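Local structure of ABC transporter substrate-binding protein (Rhizobium radiobacter, 6TFX) at residues E249-H254 with T458-T463; S294-N299 with Y394-F399. The protein binds the opine mannopinic acid in the periplasm, probably handing it to an ABC transporter for import into the bacterial cell. One frame throughout, in Å; residues are numbered along the deposited sequence.

Contact 1 (E249-H254 with T458-T463). With N72 ((2~{R})-2-[[(3~{R},4~{R},5~{S})-3,4,5,6-tetrakis(oxidanyl)-2-oxidanylidene-hexyl]amino]pentanedioic acid), chain C.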
loop_
_atom_site.group_PDB
_atom_site.type_symbol
_atom_site.label_atom_id
_atom_site.label_comp_id
_atom_site.label_asym_id
_atom_site.label_seq_id
_atom_site.Cartn_x
_atom_site.Cartn_y
_atom_site.Cartn_z
ATOM N N GLU A 249 -6.935 1.510 4.496
ATOM C CA GLU A 249 -6.294 0.218 4.243
ATOM C C GLU A 249 -7.118 -0.871 4.923
ATOM O O GLU A 249 -7.426 -0.743 6.114
ATOM C CB GLU A 249 -4.871 0.228 4.835
ATOM C CG GLU A 249 -3.971 1.239 4.151
ATOM C CD GLU A 249 -2.576 1.192 4.738
ATOM O OE1 GLU A 249 -2.362 1.792 5.815
ATOM O OE2 GLU A 249 -1.701 0.537 4.133
ATOM N N LEU A 250 -7.512 -1.908 4.173
ATOM C CA LEU A 250 -8.319 -2.986 4.757
ATOM C C LEU A 250 -7.428 -4.050 5.348
ATOM O O LEU A 250 -6.535 -4.562 4.651
ATOM C CB LEU A 250 -9.209 -3.640 3.678
ATOM C CG LEU A 250 -10.022 -4.891 4.052
ATOM C CD1 LEU A 250 -10.985 -4.636 5.201
ATOM C CD2 LEU A 250 -10.765 -5.420 2.851
ATOM N N ASN A 251 -7.738 -4.441 6.604
ATOM C CA ASN A 251 -7.030 -5.495 7.314
ATOM C C ASN A 251 -7.842 -6.769 7.194
ATOM O O ASN A 251 -9.056 -6.735 7.427
ATOM C CB ASN A 251 -6.920 -5.131 8.800
ATOM C CG ASN A 251 -6.324 -3.758 8.987
ATOM O OD1 ASN A 251 -7.007 -2.802 9.427
ATOM N ND2 ASN A 251 -5.071 -3.622 8.607
ATOM N N LEU A 252 -7.195 -7.870 6.825
ATOM C CA LEU A 252 -7.889 -9.156 6.746
ATOM C C LEU A 252 -7.022 -10.206 7.389
ATOM O O LEU A 252 -5.788 -10.058 7.377
ATOM C CB LEU A 252 -8.068 -9.603 5.295
ATOM C CG LEU A 252 -9.012 -8.756 4.439
ATOM C CD1 LEU A 252 -8.238 -8.057 3.312
ATOM C CD2 LEU A 252 -10.099 -9.631 3.848
ATOM N N LEU A 253 -7.644 -11.306 7.845
ATOM C CA LEU A 253 -6.909 -12.512 8.252
ATOM C C LEU A 253 -6.972 -13.397 7.014
ATOM O O LEU A 253 -8.057 -13.904 6.673
ATOM C CB LEU A 253 -7.645 -13.236 9.405
ATOM C CG LEU A 253 -7.639 -12.508 10.724
ATOM C CD1 LEU A 253 -8.664 -13.138 11.684
ATOM C CD2 LEU A 253 -6.237 -12.561 11.338
ATOM N N HIS A 254 -5.824 -13.559 6.305
ATOM C CA HIS A 254 -5.738 -14.427 5.130
ATOM C C HIS A 254 -5.358 -15.792 5.670
ATOM O O HIS A 254 -4.304 -15.920 6.295
ATOM C CB HIS A 254 -4.643 -13.950 4.179
ATOM C CG HIS A 254 -4.961 -12.609 3.605
ATOM N ND1 HIS A 254 -5.707 -12.483 2.440
ATOM C CD2 HIS A 254 -4.640 -11.379 4.067
ATOM C CE1 HIS A 254 -5.833 -11.177 2.232
ATOM N NE2 HIS A 254 -5.205 -10.463 3.171
ATOM N N THR A 458 -11.350 -4.512 9.941
ATOM C CA THR A 458 -11.680 -3.112 9.702
ATOM C C THR A 458 -10.763 -2.568 8.601
ATOM O O THR A 458 -9.706 -3.153 8.325
ATOM C CB THR A 458 -11.381 -2.314 10.985
ATOM O OG1 THR A 458 -10.050 -2.655 11.430
ATOM C CG2 THR A 458 -12.410 -2.571 12.079
ATOM N N GLU A 459 -11.134 -1.401 8.027
ATOM C CA GLU A 459 -10.247 -0.643 7.157
ATOM C C GLU A 459 -9.983 0.643 7.948
ATOM O O GLU A 459 -10.878 1.101 8.686
ATOM C CB GLU A 459 -10.830 -0.362 5.755
ATOM C CG GLU A 459 -12.092 0.477 5.740
ATOM C CD GLU A 459 -12.764 0.586 4.384
ATOM O OE1 GLU A 459 -12.277 -0.037 3.414
ATOM O OE2 GLU A 459 -13.815 1.262 4.307
ATOM N N ASN A 460 -8.764 1.192 7.852
ATOM C CA ASN A 460 -8.465 2.416 8.592
ATOM C C ASN A 460 -7.807 3.478 7.689
ATOM O O ASN A 460 -6.900 3.177 6.904
ATOM C CB ASN A 460 -7.503 2.136 9.769
ATOM C CG ASN A 460 -6.492 1.037 9.498
ATOM O OD1 ASN A 460 -5.557 1.161 8.668
ATOM N ND2 ASN A 460 -6.705 -0.070 10.144
ATOM N N LEU A 461 -8.225 4.728 7.864
ATOM C CA LEU A 461 -7.566 5.819 7.170
ATOM C C LEU A 461 -6.181 5.990 7.825
ATOM O O LEU A 461 -6.002 5.574 8.983
ATOM C CB LEU A 461 -8.367 7.122 7.396
ATOM C CG LEU A 461 -9.744 7.128 6.768
ATOM C CD1 LEU A 461 -10.532 8.345 7.228
ATOM C CD2 LEU A 461 -9.633 7.136 5.246
ATOM N N GLY A 462 -5.238 6.601 7.109
ATOM C CA GLY A 462 -3.929 6.895 7.689
ATOM C C GLY A 462 -4.112 8.047 8.664
ATOM O O GLY A 462 -4.934 8.924 8.421
ATOM N N THR A 463 -3.404 8.045 9.788
ATOM C CA THR A 463 -3.562 9.110 10.791
ATOM C C THR A 463 -2.197 9.720 11.053
ATOM O O THR A 463 -1.256 9.001 11.376
ATOM C CB THR A 463 -4.155 8.570 12.105
ATOM O OG1 THR A 463 -3.387 7.444 12.520
ATOM C CG2 THR A 463 -5.615 8.181 11.977
HETATM O OAB N72 C . -4.150 -1.209 12.523
HETATM C CAF N72 C . -3.908 -1.712 11.194
HETATM C CAG N72 C . -2.495 -1.441 10.577
HETATM O OAC N72 C . -1.779 -0.458 11.252
HETATM C CAH N72 C . -2.556 -1.410 9.048
HETATM O OAM N72 C . -3.748 -1.295 8.369
HETATM C CAI N72 C . -1.848 -0.578 7.997
HETATM O OAD N72 C . -1.562 0.712 8.491
HETATM C CAJ N72 C . -0.740 -1.342 7.315
HETATM O OAE N72 C . -0.809 -2.598 7.298
HETATM C CAK N72 C . 0.476 -0.585 6.710
HETATM N N N72 C . 0.470 -0.657 5.268
HETATM C CA N72 C . 1.480 -1.332 4.545
HETATM C C N72 C . 2.417 -2.239 5.292
HETATM O O N72 C . 2.393 -3.505 5.561
HETATM C CB N72 C . 0.896 -1.895 3.246
HETATM C CG N72 C . 1.583 -3.077 2.561
HETATM C CD N72 C . 1.373 -3.106 1.045
HETATM O OE1 N72 C . 1.213 -2.038 0.371
HETATM O OE2 N72 C . 1.379 -4.214 0.466
HETATM O OXT N72 C . 3.351 -1.470 5.584
HETATM O O HOH W 1 -4.053 3.405 7.094
#

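Contact 2 (S294-N299 with Y394-F399)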
loop_
_atom_site.group_PDB
_atom_site.type_symbol
_atom_site.label_atom_id
_atom_site.label_comp_id
_atom_site.label_asym_id
_atom_site.label_seq_id
_atom_site.Cartn_x
_atom_site.Cartn_y
_atom_site.Cartn_z
ATOM N N SER A 294 -16.896 -7.002 3.050
ATOM C CA SER A 294 -16.345 -7.786 1.943
ATOM C C SER A 294 -14.848 -7.925 2.118
ATOM O O SER A 294 -14.290 -7.482 3.151
ATOM C CB SER A 294 -16.703 -7.191 0.577
ATOM O OG SER A 294 -16.406 -8.146 -0.440
ATOM N N VAL A 295 -14.182 -8.523 1.124
ATOM C CA VAL A 295 -12.771 -8.846 1.193
ATOM C C VAL A 295 -11.875 -7.910 0.379
ATOM O O VAL A 295 -10.693 -8.205 0.183
ATOM C CB VAL A 295 -12.547 -10.330 0.812
ATOM C CG1 VAL A 295 -13.147 -11.258 1.873
ATOM C CG2 VAL A 295 -13.126 -10.634 -0.582
ATOM N N ILE A 296 -12.424 -6.778 -0.056
ATOM C CA ILE A 296 -11.697 -5.706 -0.719
ATOM C C ILE A 296 -12.130 -4.389 -0.064
ATOM O O ILE A 296 -13.227 -4.323 0.499
ATOM C CB ILE A 296 -11.880 -5.695 -2.259
ATOM C CG1 ILE A 296 -13.270 -5.153 -2.676
ATOM C CG2 ILE A 296 -11.572 -7.082 -2.870
ATOM C CD1 ILE A 296 -13.420 -5.078 -4.201
ATOM N N PRO A 297 -11.290 -3.339 -0.117
ATOM C CA PRO A 297 -11.665 -2.068 0.548
ATOM C C PRO A 297 -12.958 -1.469 -0.018
ATOM O O PRO A 297 -13.268 -1.652 -1.200
ATOM C CB PRO A 297 -10.461 -1.160 0.294
ATOM C CG PRO A 297 -9.281 -2.131 0.135
ATOM C CD PRO A 297 -9.923 -3.264 -0.686
ATOM N N SER A 298 -13.716 -0.757 0.830
ATOM C CA SER A 298 -15.041 -0.248 0.422
ATOM C C SER A 298 -14.961 0.721 -0.748
ATOM O O SER A 298 -15.919 0.831 -1.526
ATOM C CB SER A 298 -15.779 0.378 1.600
ATOM O OG SER A 298 -15.083 1.534 2.029
ATOM N N ASN A 299 -13.817 1.424 -0.868
ATOM C CA ASN A 299 -13.610 2.394 -1.936
ATOM C C ASN A 299 -12.962 1.600 -3.083
ATOM O O ASN A 299 -11.732 1.611 -3.255
ATOM C CB ASN A 299 -12.701 3.521 -1.410
ATOM C CG ASN A 299 -11.819 4.233 -2.404
ATOM O OD1 ASN A 299 -10.575 4.193 -2.311
ATOM N ND2 ASN A 299 -12.439 4.884 -3.374
ATOM N N TYR A 394 -7.626 -4.941 -8.966
ATOM C CA TYR A 394 -6.302 -4.905 -8.331
ATOM C C TYR A 394 -6.279 -5.706 -7.045
ATOM O O TYR A 394 -5.479 -6.636 -6.923
ATOM C CB TYR A 394 -5.838 -3.448 -8.117
ATOM C CG TYR A 394 -5.547 -2.804 -9.461
ATOM C CD1 TYR A 394 -4.354 -3.060 -10.127
ATOM C CD2 TYR A 394 -6.523 -2.069 -10.130
ATOM C CE1 TYR A 394 -4.105 -2.546 -11.397
ATOM C CE2 TYR A 394 -6.287 -1.548 -11.409
ATOM C CZ TYR A 394 -5.083 -1.814 -12.046
ATOM O OH TYR A 394 -4.808 -1.342 -13.302
ATOM N N TYR A 395 -7.154 -5.379 -6.097
ATOM C CA TYR A 395 -7.129 -6.145 -4.835
ATOM C C TYR A 395 -7.440 -7.605 -5.101
ATOM O O TYR A 395 -6.785 -8.490 -4.552
ATOM C CB TYR A 395 -8.159 -5.574 -3.854
ATOM C CG TYR A 395 -7.654 -5.544 -2.427
ATOM C CD1 TYR A 395 -6.900 -4.472 -1.959
ATOM C CD2 TYR A 395 -7.953 -6.573 -1.534
ATOM C CE1 TYR A 395 -6.467 -4.412 -0.631
ATOM C CE2 TYR A 395 -7.519 -6.524 -0.203
ATOM C CZ TYR A 395 -6.776 -5.439 0.244
ATOM O OH TYR A 395 -6.328 -5.393 1.556
ATOM N N LEU A 396 -8.437 -7.885 -5.972
ATOM C CA LEU A 396 -8.800 -9.281 -6.210
ATOM C C LEU A 396 -7.662 -10.080 -6.839
ATOM O O LEU A 396 -7.395 -11.207 -6.430
ATOM C CB LEU A 396 -10.054 -9.379 -7.099
ATOM C CG LEU A 396 -11.334 -8.913 -6.441
ATOM C CD1 LEU A 396 -12.445 -8.826 -7.486
ATOM C CD2 LEU A 396 -11.771 -9.864 -5.274
ATOM N N THR A 397 -7.037 -9.527 -7.881
ATOM C CA THR A 397 -5.980 -10.281 -8.549
ATOM C C THR A 397 -4.806 -10.504 -7.595
ATOM O O THR A 397 -4.268 -11.610 -7.531
ATOM C CB THR A 397 -5.523 -9.553 -9.828
ATOM O OG1 THR A 397 -6.635 -9.488 -10.739
ATOM C CG2 THR A 397 -4.328 -10.241 -10.481
ATOM N N GLN A 398 -4.378 -9.447 -6.900
ATOM C CA GLN A 398 -3.162 -9.566 -6.079
ATOM C C GLN A 398 -3.303 -10.454 -4.850
ATOM O O GLN A 398 -2.361 -11.180 -4.493
ATOM C CB GLN A 398 -2.699 -8.153 -5.684
ATOM C CG GLN A 398 -2.312 -7.332 -6.941
ATOM C CD GLN A 398 -1.792 -5.971 -6.581
ATOM O OE1 GLN A 398 -1.183 -5.778 -5.541
ATOM N NE2 GLN A 398 -1.995 -5.009 -7.471
ATOM N N PHE A 399 -4.455 -10.372 -4.185
ATOM C CA PHE A 399 -4.644 -11.133 -2.946
ATOM C C PHE A 399 -5.340 -12.480 -3.140
ATOM O O PHE A 399 -5.188 -13.351 -2.256
ATOM C CB PHE A 399 -5.487 -10.310 -1.973
ATOM C CG PHE A 399 -4.728 -9.197 -1.317
ATOM C CD1 PHE A 399 -3.996 -9.430 -0.146
ATOM C CD2 PHE A 399 -4.698 -7.926 -1.886
ATOM C CE1 PHE A 399 -3.277 -8.393 0.465
ATOM C CE2 PHE A 399 -3.940 -6.894 -1.300
ATOM C CZ PHE A 399 -3.263 -7.126 -0.108
#

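Contact 1 (E249-H254 with T458-T463)
Strands 249-254 and 458-463 run antiparallel at 147°, with E249 and N460 as a hydrogen-bonded pair and L250 and E459 as the neighbouring non-hydrogen-bonded one. E249 N donates to N460 O at 2.9 Å, and N460 N returns the bond to E249 O; N251 N to T458 O adds a third. L250 and E459 share one face of the sheet, where E459 CB packs on L250 CA and the carboxylate goes on to S298. E249 and N460 use the other face, turned to the mannopinic acid (N72). With CG anti to the carbonyl carbon (chi1 -64°) and an extended chain, E249 carries its carboxylate to the ligand, taking OAD on OE1 and the amine N on OE2, the latter at 2.7 Å. N460 OD1 accepts from ligand OAM at 3.1 Å, its amide plane turned 39° from that of N251, which also lies beside the ligand. Water 1 lies within hydrogen-bonding distance of E249 OE1 (2.7 Å) and N460 O and may bridge them. The paired strands therefore form part of the pocket wall, and the contact of the buried carboxylate with the ligand amine probably favours a protonated, positively charged nitrogen.

Contact 2 (S294-N299 with Y394-F399)
The irregular segment 294-299 passes beside one turn and a half of helix 392-400, nearest where I296 CA comes within 6.2 Å of Y395 CA. P297 and Y395 carry much of the contact. The proline lays its ring methylene CD over the centre of the tyrosine ring, 3.5 Å from the centroid and only 13° off the normal, a clear CH-pi contact. P297 CG follows toward the CE1 side, 3.7 Å from Y395 CE1. The opposite face of the tyrosine is taken by F399, one turn further along the same helix, whose CE2 also sits over the ring centre; the phenol is thus held between a proline and a phenylalanine. Its hydroxyl bonds to A386 O, which fixes the far end of the ring. This is interior packing of a solute-binding protein of family 5: the loop after strand 289-291 meets both helix 392-400 and strand 240-255, with L250 touching P297 and Y395. On the backbone side of the tyrosine, I296 sends CG2 to Y395 CB at 3.9 Å, the two side chains sliding past each other in opposite directions. With CG1 in the position between N and C (chi1 75°), the CG2 methyl is the branch turned to the helix, where it also meets L396 CD2 at 3.7 Å. V295 O approaches the tyrosine obliquely, 3.6 Å from Y395 CE2, and is hydrogen-bonded to the hydroxyl of Y400. L396 also packs against W441 and I448 of helix 434-450.

In the fold
Of the four segments, 249-254 on strand 240-255 comes first from the N terminus, followed by the loop 294-299, then 394-399 on helix 392-400 and finally 458-463 on strand 454-467. Contact 1 closes the long excursion between the two strands, and contact 2, joining 294-299 to 394-399, is nested inside it. Their centres are 11 Å apart and they touch directly. S298 OG and E459 OE2, 2.6 Å apart, probably share a hydrogen bond, L250 CD2 packs on I296, and the rings of H254 and F399 meet. Together they join the central mixed sheet, one side of which faces the ligand, to the loop and helix packed behind it.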